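Local coordinates for protein putative ketosteroid isomerase (Parabacteroides distasonis ATCC 8503, PDB 3KE7) that is of unproven function but, as a SnoaL-like protein of the NTF2 clan, is probably related to ketosteroid isomerases and binds a small molecule in its pocket, at residues D31-V36 / Y63-Q68; L69-H74 / L95-S100; A89-N94 / E110-N115; K102-N107 / W127-P132. All blocks are in the same frame, centred on the assembly; numbering follows the deposited sequence.

Contact 1: residues D31-V36 / Y63-Q68; sequences DPMAFV and YYKGMQ
Tyr64, near the end of helix 57-65, lies against the start of helix 34-38 in the helical layer that covers the curved sheet of this SnoaL-like, NTF2-type fold. Its CB meets CG2 of Val36 at 3.4 Å and, more loosely, the CE methyl of selenomethionine Met33. CG of Tyr64 is equally close to the same valine methyl, which approaches the ring obliquely. Farther out, CD2 has the backbone O of Pro32 at the ring edge, 3.6 Å away and near the ring plane. CE2 and CZ pass CB of Phe35, and the OH ends 3.4 Å from that CB. One face of the ring is covered by the CE methyl of Met67, also selenomethionine, 3.5 Å above its centre. An alanine here would take away the whole ring and is likely to leave Val36 CG2 and Phe35 CB without their main partner across the contact. Before the helix, Asp31 forms an Asx turn within a type I turn, its OD1 accepting from the backbone N of Met33 at the N-cap. Met33, bent at chi2 (-52°) and chi3 (-80°), brings its end close to the other segment, where its CE lies 3.8 Å from CG of Lys65.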
# COMPACT_ATOMS: atom_id res chain seq x y z
N ASP B 31 3.01 8.17 -22.72
CA ASP B 31 3.98 9.00 -22.02
C ASP B 31 4.62 8.17 -20.95
O ASP B 31 3.95 7.79 -20.02
CB ASP B 31 3.28 10.19 -21.42
CG ASP B 31 4.22 11.17 -20.74
OD1 ASP B 31 5.44 10.89 -20.62
OD2 ASP B 31 3.74 12.24 -20.34
N PRO B 32 5.94 7.92 -21.05
CA PRO B 32 6.56 7.08 -20.04
C PRO B 32 6.60 7.74 -18.67
O PRO B 32 6.74 7.02 -17.68
CB PRO B 32 7.99 6.86 -20.55
CG PRO B 32 8.24 7.94 -21.44
CD PRO B 32 6.92 8.36 -22.06
N MSE B 33 6.43 9.06 -18.60
CA MSE B 33 6.40 9.77 -17.34
C MSE B 33 5.00 9.94 -16.79
O MSE B 33 4.83 10.68 -15.81
CB MSE B 33 7.03 11.16 -17.46
CG MSE B 33 8.44 11.17 -18.03
SE MSE B 33 9.71 9.99 -17.15
CE MSE B 33 10.09 11.19 -15.65
N ALA B 34 4.01 9.27 -17.38
CA ALA B 34 2.59 9.37 -16.91
C ALA B 34 2.42 9.23 -15.40
O ALA B 34 1.77 10.07 -14.78
CB ALA B 34 1.69 8.35 -17.61
N PHE B 35 3.01 8.19 -14.82
CA PHE B 35 2.89 8.01 -13.38
C PHE B 35 3.59 9.07 -12.57
O PHE B 35 3.13 9.37 -11.45
CB PHE B 35 3.33 6.61 -12.94
CG PHE B 35 2.26 5.56 -13.06
CD1 PHE B 35 1.10 5.62 -12.28
CD2 PHE B 35 2.41 4.51 -13.94
CE1 PHE B 35 0.11 4.65 -12.39
CE2 PHE B 35 1.44 3.54 -14.07
CZ PHE B 35 0.31 3.57 -13.27
N VAL B 36 4.64 9.70 -13.09
CA VAL B 36 5.30 10.77 -12.38
C VAL B 36 4.39 12.01 -12.38
O VAL B 36 4.19 12.65 -11.35
CB VAL B 36 6.66 11.10 -13.01
CG1 VAL B 36 7.33 12.31 -12.29
CG2 VAL B 36 7.57 9.86 -12.98
N TYR B 63 14.15 8.03 -11.22
CA TYR B 63 14.00 6.61 -11.49
C TYR B 63 13.26 6.36 -12.83
O TYR B 63 13.70 5.59 -13.69
CB TYR B 63 13.24 5.97 -10.33
CG TYR B 63 13.02 4.49 -10.46
CD1 TYR B 63 14.09 3.63 -10.53
CD2 TYR B 63 11.74 3.95 -10.48
CE1 TYR B 63 13.90 2.27 -10.64
CE2 TYR B 63 11.54 2.60 -10.53
CZ TYR B 63 12.63 1.77 -10.64
OH TYR B 63 12.49 0.38 -10.76
N TYR B 64 12.14 7.05 -13.00
CA TYR B 64 11.33 6.88 -14.19
C TYR B 64 12.01 7.37 -15.46
O TYR B 64 11.77 6.84 -16.56
CB TYR B 64 9.96 7.61 -14.02
CG TYR B 64 8.86 6.74 -13.53
CD1 TYR B 64 8.75 6.39 -12.23
CD2 TYR B 64 7.93 6.27 -14.42
CE1 TYR B 64 7.71 5.59 -11.78
CE2 TYR B 64 6.89 5.45 -14.01
CZ TYR B 64 6.78 5.12 -12.69
OH TYR B 64 5.73 4.27 -12.33
N LYS B 65 12.92 8.33 -15.33
CA LYS B 65 13.67 8.80 -16.49
C LYS B 65 14.50 7.68 -17.11
O LYS B 65 14.81 7.74 -18.29
CB LYS B 65 14.61 9.93 -16.10
CG LYS B 65 13.90 11.26 -15.91
CD LYS B 65 14.81 12.36 -15.26
CE LYS B 65 16.11 12.55 -15.95
NZ LYS B 65 15.98 13.25 -17.29
N GLY B 66 14.82 6.65 -16.34
CA GLY B 66 15.64 5.54 -16.84
C GLY B 66 14.84 4.36 -17.33
O GLY B 66 15.41 3.41 -17.82
N MSE B 67 13.51 4.40 -17.17
CA MSE B 67 12.69 3.28 -17.56
C MSE B 67 12.04 3.46 -18.90
O MSE B 67 11.64 4.53 -19.29
CB MSE B 67 11.59 3.03 -16.52
CG MSE B 67 12.11 2.36 -15.25
SE MSE B 67 10.78 1.59 -14.14
CE MSE B 67 9.98 3.20 -13.65
N GLN B 68 11.91 2.37 -19.62
CA GLN B 68 11.22 2.39 -20.88
C GLN B 68 9.81 1.92 -20.64
O GLN B 68 9.58 0.80 -20.20
CB GLN B 68 11.90 1.52 -21.92
CG GLN B 68 11.28 1.67 -23.30
CD GLN B 68 12.00 0.93 -24.38
OE1 GLN B 68 12.81 0.02 -24.12
NE2 GLN B 68 11.68 1.28 -25.62

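Contact 2: residues L69-H74 / L95-S100; sequences LPPADH and LDSYLS. With BCN (bicine), chain F.
His74 carries CG opposite its backbone N (chi1 -170°) and Tyr98 carries it opposite the carbonyl carbon (-69°), so in the modelled conformer of His74, one of two, the rings extend side by side in the same direction; Ser97, with OG opposite its backbone N (-175°), places that hydroxyl beside the methyl of Ala72. The imidazole and phenol planes are offset, with little ring over ring, and the second conformer makes this pairing less certain. Their backbones are joined by one bond, from Tyr98 N to His74 O at 2.9 Å, and the same carbonyl oxygen lies in the plane of the tyrosine ring at its edge. Ala72 turns its methyl into the strand: CB lies 3.3 Å from both OG of Ser97 and O of Tyr98, a fit suited to a small side chain. Next to it, CD2 of Leu99 packs against CB of Pro71 at 3.9 Å. Asp96 forms a salt bridge with Lys105. Bicine lies beyond Pro71, whose CD is 3.3 Å from ligand O4 and whose CG is 3.5 Å from O22. Leu69 brings CD2 to the O4 arm, and Leu95, packed on Trp106 on the bicine side, sets CD2 beside C6. The loop after helix 57-65 thus meets strand 88-99 along one wall of the bicine site, in the pocket between helices and curved sheet characteristic of NTF2-like proteins.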
# COMPACT_ATOMS: atom_id res chain seq x y z
N LEU B 69 8.87 2.79 -20.89
CA LEU B 69 7.47 2.50 -20.52
C LEU B 69 6.59 3.01 -21.64
O LEU B 69 6.98 3.94 -22.36
CB LEU B 69 7.08 3.17 -19.18
CG LEU B 69 7.87 2.80 -17.93
CD1 LEU B 69 7.47 3.76 -16.79
CD2 LEU B 69 7.69 1.37 -17.51
N PRO B 70 5.41 2.42 -21.80
CA PRO B 70 4.86 1.33 -21.04
C PRO B 70 5.61 0.06 -21.40
O PRO B 70 6.24 -0.01 -22.50
CB PRO B 70 3.38 1.28 -21.48
CG PRO B 70 3.35 1.90 -22.83
CD PRO B 70 4.49 2.88 -22.87
N PRO B 71 5.58 -0.94 -20.50
CA PRO B 71 6.25 -2.21 -20.76
C PRO B 71 5.39 -3.16 -21.59
O PRO B 71 5.92 -4.09 -22.16
CB PRO B 71 6.47 -2.77 -19.35
CG PRO B 71 5.32 -2.24 -18.58
CD PRO B 71 5.07 -0.85 -19.13
N ALA B 72 4.07 -2.92 -21.63
CA ALA B 72 3.14 -3.81 -22.32
C ALA B 72 1.97 -3.09 -22.99
O ALA B 72 1.32 -2.20 -22.40
CB ALA B 72 2.58 -4.85 -21.32
N ASP B 73 1.70 -3.50 -24.22
CA ASP B 73 0.50 -3.06 -24.91
C ASP B 73 -0.69 -3.65 -24.26
O ASP B 73 -1.71 -2.99 -24.15
CB ASP B 73 0.48 -3.49 -26.38
CG ASP B 73 1.00 -2.44 -27.31
OD1 ASP B 73 0.85 -1.24 -27.00
OD2 ASP B 73 1.55 -2.82 -28.37
N HIS B 74 -0.62 -4.92 -23.85
CA HIS B 74 -1.78 -5.54 -23.23
C HIS B 74 -1.56 -6.00 -21.78
O HIS B 74 -0.48 -6.45 -21.39
CB HIS B 74 -2.33 -6.67 -24.07
CG HIS B 74 -3.65 -7.17 -23.58
ND1 HIS B 74 -4.74 -6.34 -23.41
CD2 HIS B 74 -4.05 -8.40 -23.22
CE1 HIS B 74 -5.76 -7.04 -22.95
NE2 HIS B 74 -5.37 -8.30 -22.82
N LEU B 95 -2.49 -7.45 -11.60
CA LEU B 95 -2.34 -7.09 -12.99
C LEU B 95 -1.57 -8.13 -13.74
O LEU B 95 -0.46 -8.44 -13.36
CB LEU B 95 -1.59 -5.76 -13.11
CG LEU B 95 -1.55 -5.09 -14.53
CD1 LEU B 95 -2.89 -4.48 -14.81
CD2 LEU B 95 -0.47 -4.00 -14.57
N ASP B 96 -2.15 -8.69 -14.80
CA ASP B 96 -1.39 -9.56 -15.71
C ASP B 96 -0.87 -8.66 -16.91
O ASP B 96 -1.67 -8.13 -17.61
CB ASP B 96 -2.26 -10.70 -16.23
CG ASP B 96 -2.57 -11.76 -15.18
OD1 ASP B 96 -1.98 -11.78 -14.08
OD2 ASP B 96 -3.46 -12.59 -15.48
N SER B 97 0.44 -8.48 -17.00
CA SER B 97 1.11 -7.64 -18.01
C SER B 97 1.73 -8.55 -19.05
O SER B 97 2.70 -9.26 -18.75
CB SER B 97 2.22 -6.81 -17.33
OG SER B 97 2.85 -5.88 -18.21
N TYR B 98 1.26 -8.44 -20.28
CA TYR B 98 1.74 -9.27 -21.40
C TYR B 98 2.87 -8.59 -22.17
O TYR B 98 2.63 -7.68 -22.96
CB TYR B 98 0.57 -9.59 -22.31
CG TYR B 98 -0.42 -10.53 -21.66
CD1 TYR B 98 -1.42 -10.06 -20.80
CD2 TYR B 98 -0.35 -11.90 -21.89
CE1 TYR B 98 -2.31 -10.91 -20.19
CE2 TYR B 98 -1.24 -12.77 -21.29
CZ TYR B 98 -2.21 -12.28 -20.44
OH TYR B 98 -3.08 -13.15 -19.85
N LEU B 99 4.11 -9.00 -21.88
CA LEU B 99 5.29 -8.49 -22.58
C LEU B 99 5.49 -9.39 -23.82
O LEU B 99 5.95 -10.54 -23.68
CB LEU B 99 6.55 -8.53 -21.68
CG LEU B 99 6.48 -7.86 -20.29
CD1 LEU B 99 7.88 -7.75 -19.68
CD2 LEU B 99 5.85 -6.48 -20.36
N SER B 100 5.12 -8.88 -25.00
CA SER B 100 5.19 -9.62 -26.29
C SER B 100 4.73 -11.08 -26.13
O SER B 100 3.52 -11.35 -26.21
CB SER B 100 6.60 -9.53 -26.91
N1 BCN F . 5.07 -1.38 -14.02
C1 BCN F . 6.44 -1.27 -13.50
C2 BCN F . 7.42 -2.04 -14.40
O21 BCN F . 8.60 -2.24 -14.02
O22 BCN F . 7.01 -2.47 -15.50
C3 BCN F . 4.31 -0.14 -13.78
C4 BCN F . 4.63 0.90 -14.85
O4 BCN F . 4.49 0.24 -16.11
C5 BCN F . 4.43 -2.49 -13.34
C6 BCN F . 3.26 -2.98 -14.15
O6 BCN F . 3.65 -3.16 -15.54

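Contact 3: residues A89-N94 / E110-N115; sequences AVLTFN and EVYRRN
Leu91 and Tyr112 project from the same face of two adjacent strands, and CD2 of the leucine comes obliquely to CE1 of the ring at 4.4 Å. Ala89 and Glu110 share this face: the alanine CB stands opposite the CB of Tyr112 at 4.3 Å, and CG of the glutamate lies at the edge of the Phe93 ring, near its plane. Bending at chi2 (-81°) folds the Glu110 chain, and its OE1 is hydrogen-bonded to OG1 of Thr125 in the adjoining strand. The OH of Tyr112 makes a hydrogen bond with OE1 of Glu23 on helix 15-28, the helix that also covers Ala89 and Leu91. Strands 88-99 and 102-114 form a long antiparallel hairpin in the strongly curved sheet of the NTF2-like fold, and this contact pairs the buried end of the hairpin remote from its turn. Ala89 pairs with Tyr112 and Leu91 with Glu110 as hydrogen-bonded pairs, each with two reciprocal backbone bonds; the straightest, from Glu110 N to Leu91 O, is 2.8 Å long with an angle of 174° at the hydrogen. Between them Val90 and Val111 make a non-hydrogen-bonded pair with CA atoms 4.6 Å apart. Their side chains turn to the other face of the sheet, CG2 to CG2 at 4.5 Å. There Val90 packs on Val111 of the second subunit, and Val111 on Val90 of that subunit, in reciprocal contacts across the dimer interface.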
# COMPACT_ATOMS: atom_id res chain seq x y z
N ALA B 89 -8.19 7.65 -1.60
CA ALA B 89 -8.72 6.46 -2.25
C ALA B 89 -7.59 5.46 -2.31
O ALA B 89 -6.51 5.77 -2.85
CB ALA B 89 -9.14 6.77 -3.64
N VAL B 90 -7.81 4.28 -1.75
CA VAL B 90 -6.83 3.19 -1.81
C VAL B 90 -7.26 2.23 -2.90
O VAL B 90 -8.34 1.62 -2.78
CB VAL B 90 -6.73 2.42 -0.46
CG1 VAL B 90 -5.60 1.34 -0.52
CG2 VAL B 90 -6.43 3.40 0.68
N LEU B 91 -6.47 2.14 -3.97
CA LEU B 91 -6.73 1.22 -5.09
C LEU B 91 -5.83 0.01 -4.98
O LEU B 91 -4.60 0.13 -4.92
CB LEU B 91 -6.49 1.94 -6.41
CG LEU B 91 -6.45 1.05 -7.65
CD1 LEU B 91 -7.82 0.35 -7.91
CD2 LEU B 91 -5.98 1.87 -8.87
N THR B 92 -6.43 -1.14 -4.93
CA THR B 92 -5.67 -2.40 -4.90
C THR B 92 -6.13 -3.28 -6.06
O THR B 92 -7.32 -3.33 -6.41
CB THR B 92 -5.82 -3.17 -3.57
OG1 THR B 92 -7.21 -3.32 -3.28
CG2 THR B 92 -5.17 -2.37 -2.41
N PHE B 93 -5.18 -3.98 -6.68
CA PHE B 93 -5.51 -4.85 -7.78
C PHE B 93 -4.35 -5.81 -8.05
O PHE B 93 -3.22 -5.61 -7.56
CB PHE B 93 -5.85 -4.03 -9.05
CG PHE B 93 -4.74 -3.10 -9.56
CD1 PHE B 93 -4.63 -1.83 -9.05
CD2 PHE B 93 -3.89 -3.49 -10.59
CE1 PHE B 93 -3.63 -0.96 -9.50
CE2 PHE B 93 -2.91 -2.63 -11.07
CZ PHE B 93 -2.78 -1.36 -10.49
N ASN B 94 -4.65 -6.80 -8.87
CA ASN B 94 -3.66 -7.62 -9.49
C ASN B 94 -3.62 -7.25 -10.96
O ASN B 94 -4.63 -6.75 -11.50
CB ASN B 94 -3.95 -9.10 -9.24
CG ASN B 94 -3.61 -9.50 -7.84
OD1 ASN B 94 -4.47 -9.50 -6.96
ND2 ASN B 94 -2.31 -9.68 -7.59
N GLU B 110 -2.04 1.34 -4.80
CA GLU B 110 -1.87 2.76 -5.06
C GLU B 110 -2.69 3.51 -4.01
O GLU B 110 -3.84 3.10 -3.71
CB GLU B 110 -2.39 3.18 -6.45
CG GLU B 110 -1.83 2.47 -7.60
CD GLU B 110 -0.48 2.99 -8.03
OE1 GLU B 110 0.15 3.71 -7.23
OE2 GLU B 110 -0.04 2.69 -9.19
N VAL B 111 -2.13 4.55 -3.41
CA VAL B 111 -2.92 5.44 -2.57
C VAL B 111 -2.97 6.80 -3.29
O VAL B 111 -1.95 7.40 -3.55
CB VAL B 111 -2.35 5.62 -1.20
CG1 VAL B 111 -3.29 6.54 -0.40
CG2 VAL B 111 -2.21 4.25 -0.48
N TYR B 112 -4.20 7.27 -3.60
CA TYR B 112 -4.47 8.55 -4.21
C TYR B 112 -5.06 9.50 -3.17
O TYR B 112 -5.83 9.07 -2.29
CB TYR B 112 -5.53 8.42 -5.33
CG TYR B 112 -5.07 7.81 -6.65
CD1 TYR B 112 -4.86 6.46 -6.79
CD2 TYR B 112 -4.92 8.61 -7.77
CE1 TYR B 112 -4.55 5.89 -8.00
CE2 TYR B 112 -4.56 8.07 -8.99
CZ TYR B 112 -4.38 6.71 -9.10
OH TYR B 112 -4.06 6.15 -10.34
N ARG B 113 -4.66 10.76 -3.25
CA ARG B 113 -5.13 11.80 -2.37
C ARG B 113 -5.71 12.91 -3.20
O ARG B 113 -5.08 13.33 -4.17
CB ARG B 113 -3.98 12.34 -1.48
CG ARG B 113 -4.41 13.50 -0.51
CD ARG B 113 -3.28 13.99 0.37
NE ARG B 113 -2.20 14.49 -0.46
CZ ARG B 113 -0.89 14.36 -0.21
NH1 ARG B 113 -0.42 13.76 0.89
NH2 ARG B 113 -0.01 14.82 -1.10
N ARG B 114 -6.89 13.37 -2.81
CA ARG B 114 -7.55 14.45 -3.51
C ARG B 114 -6.97 15.75 -2.97
O ARG B 114 -7.04 16.00 -1.77
CB ARG B 114 -9.06 14.39 -3.28
CG ARG B 114 -9.83 15.46 -4.10
CD ARG B 114 -11.34 15.30 -3.94
NE ARG B 114 -11.68 15.40 -2.53
CZ ARG B 114 -12.63 14.70 -1.91
NH1 ARG B 114 -13.41 13.83 -2.58
NH2 ARG B 114 -12.79 14.86 -0.61
N ASN B 115 -6.38 16.54 -3.86
CA ASN B 115 -5.83 17.84 -3.50
C ASN B 115 -6.95 18.88 -3.49
O ASN B 115 -8.06 18.60 -3.93
CB ASN B 115 -4.59 18.23 -4.37
CG ASN B 115 -4.91 18.60 -5.87
OD1 ASN B 115 -6.03 19.00 -6.25
ND2 ASN B 115 -3.82 18.56 -6.72

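Contact 4: residues K102-N107 / W127-P132; sequences KVIKWN and WSYVKP. With BCN (bicine), chain F.
Trp106 lies with one indole face over bicine and the other against Ile104 and Tyr129. Ligand C5 is 3.5 Å above the first face, toward its rim; Ile104 CG2 and the tyrosine ring occupy the second, where CE1 of Tyr129 comes 3.7 Å from CH2 of Trp106. The tyrosine and indole planes meet at 37°, neither stacked nor edge-on. Trp127 crosses at about a right angle, directing the edge of its six-membered ring at the five-membered ring of Trp106 in a T-shaped pair, planes at 76°. Its own face carries bicine C5, 3.6 Å above the ring centre, so two indoles form a corner round the ligand's C5-C6 arm. Replacing Trp106 with an alanine would probably open a gap beside that arm and leave the edge of Trp127 and the ring of Tyr129 without the surface they rest on. CG of Trp106 stands opposite the carbonyl carbon (chi1 -62°), which lays the indole between bicine and Tyr129.

In the backbone beside the rings, Asn107 and Ser128 form an antiparallel hydrogen-bonded pair, Asn107 N to Ser128 O at 2.8 Å, and Val130 N bonds to Lys105 O at 2.9 Å. Asn107 ND2 donates to a water that also accepts from Lys131 N, while its OD1 accepts from Asn94. Ser128 OG is hydrogen-bonded to NE2 of His126 of the second subunit. The contact joins strands 102-114 and 120-129 of the sheet, with strand 88-99 along the former, helix 15-28 touching Trp127, and the loop at Pro48 packing on Trp106 and Tyr129.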
# COMPACT_ATOMS: atom_id res chain seq x y z
N LYS B 102 5.69 -12.93 -23.24
CA LYS B 102 5.75 -13.26 -21.79
C LYS B 102 4.75 -12.46 -20.96
O LYS B 102 4.25 -11.42 -21.38
CB LYS B 102 7.17 -13.02 -21.25
N VAL B 103 4.42 -12.99 -19.79
CA VAL B 103 3.45 -12.35 -18.91
C VAL B 103 4.03 -12.14 -17.54
O VAL B 103 4.57 -13.08 -16.93
CB VAL B 103 2.21 -13.21 -18.74
CG1 VAL B 103 1.14 -12.43 -17.95
CG2 VAL B 103 1.70 -13.64 -20.09
N ILE B 104 3.91 -10.91 -17.03
CA ILE B 104 4.31 -10.66 -15.67
C ILE B 104 3.03 -10.45 -14.85
O ILE B 104 2.15 -9.69 -15.23
CB ILE B 104 5.23 -9.43 -15.50
CG1 ILE B 104 6.48 -9.54 -16.36
CG2 ILE B 104 5.65 -9.29 -13.99
CD1 ILE B 104 7.41 -8.31 -16.23
N LYS B 105 2.93 -11.20 -13.76
CA LYS B 105 1.79 -11.07 -12.83
C LYS B 105 2.21 -10.20 -11.64
O LYS B 105 3.19 -10.50 -10.96
CB LYS B 105 1.31 -12.47 -12.36
CG LYS B 105 0.84 -13.42 -13.47
CD LYS B 105 0.45 -14.76 -12.89
CE LYS B 105 -0.86 -14.64 -12.10
NZ LYS B 105 -2.03 -14.33 -12.98
N TRP B 106 1.42 -9.16 -11.39
CA TRP B 106 1.71 -8.16 -10.39
C TRP B 106 0.60 -8.03 -9.34
O TRP B 106 -0.55 -8.26 -9.61
CB TRP B 106 1.81 -6.77 -11.05
CG TRP B 106 2.89 -6.57 -12.06
CD1 TRP B 106 2.78 -6.72 -13.42
CD2 TRP B 106 4.23 -6.12 -11.81
NE1 TRP B 106 3.96 -6.40 -14.03
CE2 TRP B 106 4.87 -6.01 -13.07
CE3 TRP B 106 4.94 -5.76 -10.66
CZ2 TRP B 106 6.19 -5.59 -13.20
CZ3 TRP B 106 6.26 -5.34 -10.81
CH2 TRP B 106 6.86 -5.26 -12.07
N ASN B 107 1.05 -7.63 -8.15
CA ASN B 107 0.24 -7.08 -7.06
C ASN B 107 0.48 -5.55 -7.08
O ASN B 107 1.62 -5.10 -7.31
CB ASN B 107 0.77 -7.57 -5.72
CG ASN B 107 0.77 -9.06 -5.58
OD1 ASN B 107 -0.27 -9.72 -5.73
ND2 ASN B 107 1.93 -9.62 -5.20
N TRP B 127 4.35 -1.86 -6.05
CA TRP B 127 4.27 -2.91 -7.04
C TRP B 127 5.05 -4.10 -6.54
O TRP B 127 6.20 -3.94 -6.08
CB TRP B 127 4.91 -2.47 -8.38
CG TRP B 127 4.12 -1.49 -9.16
CD1 TRP B 127 4.31 -0.17 -9.25
CD2 TRP B 127 2.97 -1.78 -9.97
NE1 TRP B 127 3.37 0.40 -10.08
CE2 TRP B 127 2.54 -0.59 -10.55
CE3 TRP B 127 2.32 -2.96 -10.31
CZ2 TRP B 127 1.43 -0.52 -11.39
CZ3 TRP B 127 1.24 -2.92 -11.18
CH2 TRP B 127 0.78 -1.69 -11.70
N SER B 128 4.48 -5.31 -6.62
CA SER B 128 5.26 -6.51 -6.31
C SER B 128 4.89 -7.60 -7.29
O SER B 128 3.79 -7.58 -7.89
CB SER B 128 5.09 -6.94 -4.84
OG SER B 128 3.79 -7.40 -4.54
N TYR B 129 5.77 -8.60 -7.44
CA TYR B 129 5.44 -9.76 -8.26
C TYR B 129 4.52 -10.69 -7.50
O TYR B 129 4.63 -10.85 -6.32
CB TYR B 129 6.69 -10.56 -8.61
CG TYR B 129 7.72 -9.82 -9.40
CD1 TYR B 129 7.40 -9.19 -10.57
CD2 TYR B 129 9.07 -9.86 -9.01
CE1 TYR B 129 8.39 -8.55 -11.35
CE2 TYR B 129 10.06 -9.23 -9.79
CZ TYR B 129 9.68 -8.56 -10.93
OH TYR B 129 10.64 -7.95 -11.72
N VAL B 130 3.65 -11.35 -8.26
CA VAL B 130 2.81 -12.41 -7.71
C VAL B 130 3.67 -13.66 -7.56
O VAL B 130 4.27 -14.14 -8.55
CB VAL B 130 1.62 -12.74 -8.63
CG1 VAL B 130 0.91 -14.06 -8.22
CG2 VAL B 130 0.59 -11.57 -8.66
N LYS B 131 3.75 -14.18 -6.34
CA LYS B 131 4.42 -15.45 -6.05
C LYS B 131 5.77 -15.58 -6.76
O LYS B 131 6.00 -16.54 -7.53
CB LYS B 131 3.49 -16.60 -6.47
CG LYS B 131 2.23 -16.61 -5.63
CD LYS B 131 1.21 -17.68 -6.09
CE LYS B 131 1.61 -19.03 -5.66
NZ LYS B 131 0.53 -20.02 -5.97
N PRO B 132 6.69 -14.63 -6.49
CA PRO B 132 7.97 -14.64 -7.20
C PRO B 132 8.81 -15.86 -6.90
O PRO B 132 9.60 -16.26 -7.78
CB PRO B 132 8.68 -13.38 -6.67
CG PRO B 132 8.01 -13.08 -5.36
CD PRO B 132 6.59 -13.50 -5.56
N1 BCN F . 5.07 -1.38 -14.02
C1 BCN F . 6.44 -1.27 -13.50
C2 BCN F . 7.42 -2.04 -14.40
O21 BCN F . 8.60 -2.24 -14.02
O22 BCN F . 7.01 -2.47 -15.50
C3 BCN F . 4.31 -0.14 -13.78
C4 BCN F . 4.63 0.90 -14.85
O4 BCN F . 4.49 0.24 -16.11
C5 BCN F . 4.43 -2.49 -13.34
C6 BCN F . 3.26 -2.98 -14.15
O6 BCN F . 3.65 -3.16 -15.54
O HOH W 1 2.01 -12.56 -4.38

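Contact 3 is wholly buried, whereas contacts 1, 2 and 4 are partly buried. Strand 88-99 serves contacts 2 and 3, and strand 102-114 serves contacts 3 and 4; contact 1 belongs to the helical layer and touches contact 2 through Leu69 and contact 3 through Glu110, but not contact 4. The chemistry changes accordingly: apolar and aromatic packing between two helical segments in contact 1, a single backbone bond with loop-to-strand packing in contact 2, regular strand pairing in contact 3, and pairing combined with an aromatic cluster in contact 4. Contacts 2 and 4 share the bicine site and are tied by the Asp96-Lys105 salt bridge, while contacts 3 and 4 both meet the second subunit.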